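Local coordinates for nodulation fucosyltransferase NodZ (Bradyrhizobium sp., PDB 2HHC), which belongs, as a nodulation fucosyltransferase, to the GT-B clan of glycosyltransferase folds, built from two sheet-and-helix halves, at residues 10-24 and 127-141. Sequence-based numbering, arbitrary orientation. Where two conformers were deposited one is given.
Sequences RRRTGFGDCLWSLAS and VCDACLMWRCSEEAE
W20 slots its indole between the backbone of the 132-135 turn and the carboxylate of E141. Over one face lies M133, its CA 3.8 Å from the centroid of the five-membered ring and almost on the ring normal, a CH-pi contact; M133 CG packs on W20 CE3, and its sulfur stands obliquely to the ring. Against the opposite face the E141 carboxylate is stacked, its plane only 7° from that of the indole, while a salt bridge to R291 holds OE1. The far rim of W20 then pushes into the face of W134, CH2 lying 3.5 Å from W134 CE2 in an edge-to-face pair with the planes at 57°. With CG anti to the backbone N (chi1 -162°), the W20 ring reaches out from its helix into this slot, and a water accepts a hydrogen bond from its NE1 and donates to C136 O and E141 OE2. One turn on from W20, S24 OG, in the conformer described, donates to L132 O (2.8 Å), which R135 N meets from the opposite face of the carbonyl; nearer, S21 OG accepts from L132 N. The segments belong to neighbouring parallel strands of one Rossmann-like GT-B sheet, 6-10 and 125-128, and to what follows each; R10 N donates to C128 O at the strand ends. There D129 is shared by two arginines: R12 grips OD1 end-on with both terminal nitrogens (NH1 2.8 Å), whereas in the conformer described R10 NH1 meets D129 OD2 from above the carboxylate plane (2.9 Å), its NE bridging to D39. R11, gripping D17 side-on through NE and NH2, lays one guanidinium face over the A130-C131 peptide, NH2 3.4 Å from C131 CB.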
loop_
_atom_site.group_PDB
_atom_site.type_symbol
_atom_site.label_atom_id
_atom_site.label_comp_id
_atom_site.label_asym_id
_atom_site.label_seq_id
_atom_site.Cartn_x
_atom_site.Cartn_y
_atom_site.Cartn_z
ATOM N N ARG A 10 -5.303 11.570 3.515
ATOM C CA ARG A 10 -4.690 11.333 4.800
ATOM C C ARG A 10 -4.673 9.826 5.046
ATOM O O ARG A 10 -5.746 9.186 5.055
ATOM C CB ARG A 10 -5.520 11.993 5.897
ATOM C CG ARG A 10 -5.952 13.407 5.574
ATOM C CD ARG A 10 -6.257 14.161 6.893
ATOM N NE ARG A 10 -5.001 14.553 7.525
ATOM C CZ ARG A 10 -4.624 14.178 8.740
ATOM N NH1 ARG A 10 -5.416 13.438 9.509
ATOM N NH2 ARG A 10 -3.422 14.509 9.195
ATOM N N ARG A 11 -3.513 9.256 5.338
ATOM C CA ARG A 11 -3.432 7.844 5.694
ATOM C C ARG A 11 -2.098 7.647 6.384
ATOM O O ARG A 11 -1.123 8.299 6.033
ATOM C CB ARG A 11 -3.598 6.929 4.486
ATOM C CG ARG A 11 -4.149 5.576 4.794
ATOM C CD ARG A 11 -5.677 5.584 4.941
ATOM N NE ARG A 11 -6.150 4.288 5.391
ATOM C CZ ARG A 11 -6.817 4.045 6.504
ATOM N NH1 ARG A 11 -7.329 5.014 7.236
ATOM N NH2 ARG A 11 -7.091 2.816 6.831
ATOM N N ARG A 12 -2.099 6.795 7.385
ATOM C CA ARG A 12 -1.009 6.644 8.344
ATOM C C ARG A 12 -0.657 5.197 8.648
ATOM O O ARG A 12 0.026 4.889 9.634
ATOM C CB ARG A 12 -1.368 7.368 9.665
ATOM C CG ARG A 12 -1.581 8.837 9.485
ATOM C CD ARG A 12 -2.150 9.555 10.658
ATOM N NE ARG A 12 -3.489 9.074 10.971
ATOM C CZ ARG A 12 -4.594 9.373 10.269
ATOM N NH1 ARG A 12 -4.613 10.184 9.257
ATOM N NH2 ARG A 12 -5.721 8.843 10.703
ATOM N N THR A 13 -1.182 4.292 7.830
ATOM C CA THR A 13 -1.047 2.880 8.074
ATOM C C THR A 13 0.007 2.278 7.144
ATOM O O THR A 13 0.942 2.970 6.716
ATOM C CB THR A 13 -2.408 2.230 7.869
ATOM O OG1 THR A 13 -2.912 2.568 6.567
ATOM C CG2 THR A 13 -3.412 2.662 8.910
ATOM N N GLY A 14 -0.096 1.015 6.786
ATOM C CA GLY A 14 0.917 0.469 5.908
ATOM C C GLY A 14 0.858 1.057 4.539
ATOM O O GLY A 14 -0.166 1.614 4.106
ATOM N N PHE A 15 1.959 1.003 3.798
ATOM C CA PHE A 15 2.028 1.693 2.535
ATOM C C PHE A 15 1.023 1.159 1.484
ATOM O O PHE A 15 0.590 1.932 0.633
ATOM C CB PHE A 15 3.425 1.647 1.956
ATOM C CG PHE A 15 4.426 2.513 2.695
ATOM C CD1 PHE A 15 4.319 3.884 2.773
ATOM C CD2 PHE A 15 5.458 1.909 3.346
ATOM C CE1 PHE A 15 5.258 4.606 3.483
ATOM C CE2 PHE A 15 6.388 2.649 4.039
ATOM C CZ PHE A 15 6.293 3.972 4.081
ATOM N N GLY A 16 0.680 -0.118 1.537
ATOM C CA GLY A 16 -0.316 -0.616 0.559
ATOM C C GLY A 16 -1.623 0.121 0.670
ATOM O O GLY A 16 -2.201 0.548 -0.325
ATOM N N ASP A 17 -2.086 0.259 1.887
ATOM C CA ASP A 17 -3.332 1.000 2.176
ATOM C C ASP A 17 -3.160 2.454 1.808
ATOM O O ASP A 17 -3.992 3.070 1.160
ATOM C CB ASP A 17 -3.658 0.740 3.650
ATOM C CG ASP A 17 -4.947 1.373 4.146
ATOM O OD1 ASP A 17 -5.631 2.164 3.437
ATOM O OD2 ASP A 17 -5.213 1.116 5.340
ATOM N N CYS A 18 -2.078 3.057 2.258
ATOM C CA CYS A 18 -1.844 4.471 1.939
ATOM C C CYS A 18 -1.899 4.726 0.437
ATOM O O CYS A 18 -2.510 5.687 -0.014
ATOM C CB CYS A 18 -0.496 4.942 2.481
ATOM S SG CYS A 18 -0.321 5.005 4.279
ATOM N N LEU A 19 -1.188 3.909 -0.353
ATOM C CA LEU A 19 -1.085 4.123 -1.778
ATOM C C LEU A 19 -2.374 3.784 -2.551
ATOM O O LEU A 19 -2.689 4.433 -3.537
ATOM C CB LEU A 19 0.089 3.318 -2.358
ATOM C CG LEU A 19 1.445 3.877 -1.877
ATOM C CD1 LEU A 19 2.588 2.924 -2.230
ATOM C CD2 LEU A 19 1.669 5.276 -2.395
ATOM N N TRP A 20 -3.141 2.786 -2.081
ATOM C CA TRP A 20 -4.449 2.471 -2.700
ATOM C C TRP A 20 -5.424 3.624 -2.366
ATOM O O TRP A 20 -6.139 4.127 -3.215
ATOM C CB TRP A 20 -4.941 1.168 -2.132
ATOM C CG TRP A 20 -6.022 0.461 -2.926
ATOM C CD1 TRP A 20 -6.911 1.007 -3.842
ATOM C CD2 TRP A 20 -6.298 -0.919 -2.884
ATOM N NE1 TRP A 20 -7.706 0.026 -4.353
ATOM C CE2 TRP A 20 -7.360 -1.179 -3.787
ATOM C CE3 TRP A 20 -5.762 -1.976 -2.156
ATOM C CZ2 TRP A 20 -7.885 -2.447 -3.946
ATOM C CZ3 TRP A 20 -6.286 -3.221 -2.298
ATOM C CH2 TRP A 20 -7.362 -3.454 -3.169
ATOM N N SER A 21 -5.447 4.048 -1.089
ATOM C CA SER A 21 -6.287 5.165 -0.676
ATOM C C SER A 21 -5.927 6.455 -1.398
ATOM O O SER A 21 -6.799 7.226 -1.769
ATOM C CB SER A 21 -6.215 5.325 0.850
ATOM O OG SER A 21 -6.744 4.219 1.559
ATOM N N LEU A 22 -4.639 6.621 -1.661
ATOM C CA LEU A 22 -4.170 7.769 -2.480
ATOM C C LEU A 22 -4.753 7.739 -3.872
ATOM O O LEU A 22 -5.203 8.747 -4.409
ATOM C CB LEU A 22 -2.652 7.797 -2.579
ATOM C CG LEU A 22 -2.001 8.943 -3.357
ATOM C CD1 LEU A 22 -2.428 10.256 -2.736
ATOM C CD2 LEU A 22 -0.547 8.763 -3.320
ATOM N N ALA A 23 -4.742 6.558 -4.516
ATOM C CA ALA A 23 -5.311 6.399 -5.863
ATOM C C ALA A 23 -6.802 6.845 -5.878
ATOM O O ALA A 23 -7.269 7.489 -6.803
ATOM C CB ALA A 23 -5.151 4.988 -6.325
ATOM N N SER A 24 -7.524 6.506 -4.825
ATOM C CA SER A 24 -8.931 6.922 -4.733
ATOM C C SER A 24 -9.101 8.443 -4.646
ATOM O O SER A 24 -9.975 9.002 -5.340
ATOM C CB SER A 24 -9.608 6.209 -3.586
ATOM O OG SER A 24 -9.608 4.805 -3.815
ATOM N N VAL A 127 -11.870 16.006 2.639
ATOM C CA VAL A 127 -10.838 15.440 3.515
ATOM C C VAL A 127 -11.051 13.943 3.549
ATOM O O VAL A 127 -12.086 13.455 4.039
ATOM C CB VAL A 127 -10.894 16.001 4.965
ATOM C CG1 VAL A 127 -9.705 15.398 5.788
ATOM C CG2 VAL A 127 -10.895 17.494 4.939
ATOM N N CYS A 128 -10.100 13.186 3.004
ATOM C CA CYS A 128 -10.138 11.751 2.991
ATOM C C CYS A 128 -9.285 11.186 4.122
ATOM O O CYS A 128 -8.078 11.257 4.040
ATOM C CB CYS A 128 -9.625 11.184 1.649
ATOM S SG CYS A 128 -10.568 11.705 0.199
ATOM N N ASP A 129 -9.928 10.699 5.174
ATOM C CA ASP A 129 -9.220 10.245 6.371
ATOM C C ASP A 129 -9.855 8.933 6.899
ATOM O O ASP A 129 -10.222 8.768 8.054
ATOM C CB ASP A 129 -9.191 11.370 7.434
ATOM C CG ASP A 129 -8.143 11.201 8.468
ATOM O OD1 ASP A 129 -7.368 10.189 8.536
ATOM O OD2 ASP A 129 -8.043 12.164 9.288
ATOM N N ALA A 130 -9.970 7.996 5.964
ATOM C CA ALA A 130 -10.474 6.671 6.153
ATOM C C ALA A 130 -9.854 5.767 5.089
ATOM O O ALA A 130 -9.203 6.237 4.157
ATOM C CB ALA A 130 -11.968 6.639 6.033
ATOM N N CYS A 131 -10.108 4.481 5.189
ATOM C CA CYS A 131 -9.600 3.533 4.221
ATOM C C CYS A 131 -10.397 3.646 2.934
ATOM O O CYS A 131 -11.614 3.488 2.951
ATOM C CB CYS A 131 -9.711 2.134 4.747
ATOM S SG CYS A 131 -8.985 0.904 3.658
ATOM N N LEU A 132 -9.709 3.893 1.831
ATOM C CA LEU A 132 -10.340 4.010 0.521
ATOM C C LEU A 132 -9.859 2.908 -0.426
ATOM O O LEU A 132 -9.976 3.040 -1.664
ATOM C CB LEU A 132 -10.189 5.420 -0.063
ATOM C CG LEU A 132 -10.928 6.517 0.727
ATOM C CD1 LEU A 132 -10.731 7.831 0.057
ATOM C CD2 LEU A 132 -12.436 6.246 0.831
ATOM N N MET A 133 -9.382 1.810 0.139
ATOM C CA MET A 133 -9.154 0.617 -0.640
ATOM C C MET A 133 -10.426 0.245 -1.333
ATOM O O MET A 133 -11.477 0.301 -0.753
ATOM C CB MET A 133 -8.615 -0.550 0.235
ATOM C CG MET A 133 -7.230 -0.280 0.729
ATOM S SD MET A 133 -6.706 -1.359 2.093
ATOM C CE MET A 133 -7.019 -2.959 1.471
ATOM N N TRP A 134 -10.295 -0.151 -2.608
ATOM C CA TRP A 134 -11.391 -0.604 -3.495
ATOM C C TRP A 134 -12.298 0.538 -3.983
ATOM O O TRP A 134 -13.331 0.266 -4.619
ATOM C CB TRP A 134 -12.262 -1.695 -2.871
ATOM C CG TRP A 134 -11.538 -2.879 -2.369
ATOM C CD1 TRP A 134 -11.216 -3.144 -1.091
ATOM C CD2 TRP A 134 -11.001 -3.934 -3.149
ATOM N NE1 TRP A 134 -10.514 -4.314 -1.014
ATOM C CE2 TRP A 134 -10.390 -4.841 -2.251
ATOM C CE3 TRP A 134 -11.008 -4.234 -4.506
ATOM C CZ2 TRP A 134 -9.782 -6.032 -2.680
ATOM C CZ3 TRP A 134 -10.390 -5.422 -4.941
ATOM C CH2 TRP A 134 -9.778 -6.286 -4.024
ATOM N N ARG A 135 -11.951 1.783 -3.696
ATOM C CA ARG A 135 -12.876 2.897 -4.059
ATOM C C ARG A 135 -12.335 3.686 -5.252
ATOM O O ARG A 135 -12.455 4.916 -5.360
ATOM C CB ARG A 135 -13.109 3.800 -2.837
ATOM C CG ARG A 135 -13.662 3.079 -1.589
ATOM C CD ARG A 135 -14.867 2.321 -1.832
ATOM N NE ARG A 135 -15.615 1.943 -0.615
ATOM C CZ ARG A 135 -15.416 0.838 0.117
ATOM N NH1 ARG A 135 -14.466 -0.043 -0.153
ATOM N NH2 ARG A 135 -16.212 0.596 1.153
ATOM N N CYS A 136 -11.736 2.943 -6.172
ATOM C CA CYS A 136 -11.237 3.490 -7.427
ATOM C C CYS A 136 -10.955 2.361 -8.392
ATOM O O CYS A 136 -11.054 1.176 -8.074
ATOM C CB CYS A 136 -9.945 4.258 -7.202
ATOM S SG CYS A 136 -8.546 3.244 -6.638
ATOM N N SER A 137 -10.666 2.735 -9.644
ATOM C CA SER A 137 -10.315 1.764 -10.614
ATOM C C SER A 137 -8.909 1.224 -10.447
ATOM O O SER A 137 -8.039 1.865 -9.849
ATOM C CB SER A 137 -10.391 2.310 -12.026
ATOM O OG SER A 137 -9.403 3.341 -12.141
ATOM N N GLU A 138 -8.690 0.050 -11.014
ATOM C CA GLU A 138 -7.349 -0.521 -11.022
ATOM C C GLU A 138 -6.391 0.397 -11.791
ATOM O O GLU A 138 -5.212 0.487 -11.473
ATOM C CB GLU A 138 -7.420 -1.894 -11.645
ATOM C CG GLU A 138 -6.199 -2.666 -11.813
ATOM C CD GLU A 138 -6.387 -3.693 -12.920
ATOM O OE1 GLU A 138 -7.427 -4.418 -12.876
ATOM O OE2 GLU A 138 -5.543 -3.740 -13.828
ATOM N N GLU A 139 -6.906 1.048 -12.816
ATOM C CA GLU A 139 -6.079 2.005 -13.554
ATOM C C GLU A 139 -5.594 3.121 -12.702
ATOM O O GLU A 139 -4.423 3.566 -12.819
ATOM C CB GLU A 139 -6.827 2.547 -14.791
ATOM C CG GLU A 139 -6.933 1.589 -15.899
ATOM C CD GLU A 139 -7.886 0.419 -15.680
ATOM O OE1 GLU A 139 -8.933 0.637 -15.010
ATOM O OE2 GLU A 139 -7.607 -0.679 -16.177
ATOM N N ALA A 140 -6.421 3.655 -11.811
ATOM C CA ALA A 140 -5.994 4.703 -10.900
ATOM C C ALA A 140 -4.835 4.217 -10.002
ATOM O O ALA A 140 -3.871 4.917 -9.742
ATOM C CB ALA A 140 -7.133 5.242 -10.083
ATOM N N GLU A 141 -4.953 2.977 -9.536
ATOM C CA GLU A 141 -3.926 2.389 -8.684
ATOM C C GLU A 141 -2.616 2.303 -9.464
ATOM O O GLU A 141 -1.526 2.625 -8.957
ATOM C CB GLU A 141 -4.335 0.984 -8.213
ATOM C CG GLU A 141 -5.495 0.952 -7.246
ATOM C CD GLU A 141 -5.859 -0.490 -7.000
ATOM O OE1 GLU A 141 -5.059 -1.164 -6.254
ATOM O OE2 GLU A 141 -6.812 -1.042 -7.591
HETATM O O HOH W 1 -6.709 7.876 7.292
HETATM O O HOH W 2 -7.643 8.248 3.061
HETATM O O HOH W 3 -8.517 7.506 9.972
HETATM O O HOH W 4 -2.342 2.716 -5.803
HETATM O O HOH W 5 -9.354 -0.467 -6.714
HETATM O O HOH W 6 -12.120 7.512 -6.473
#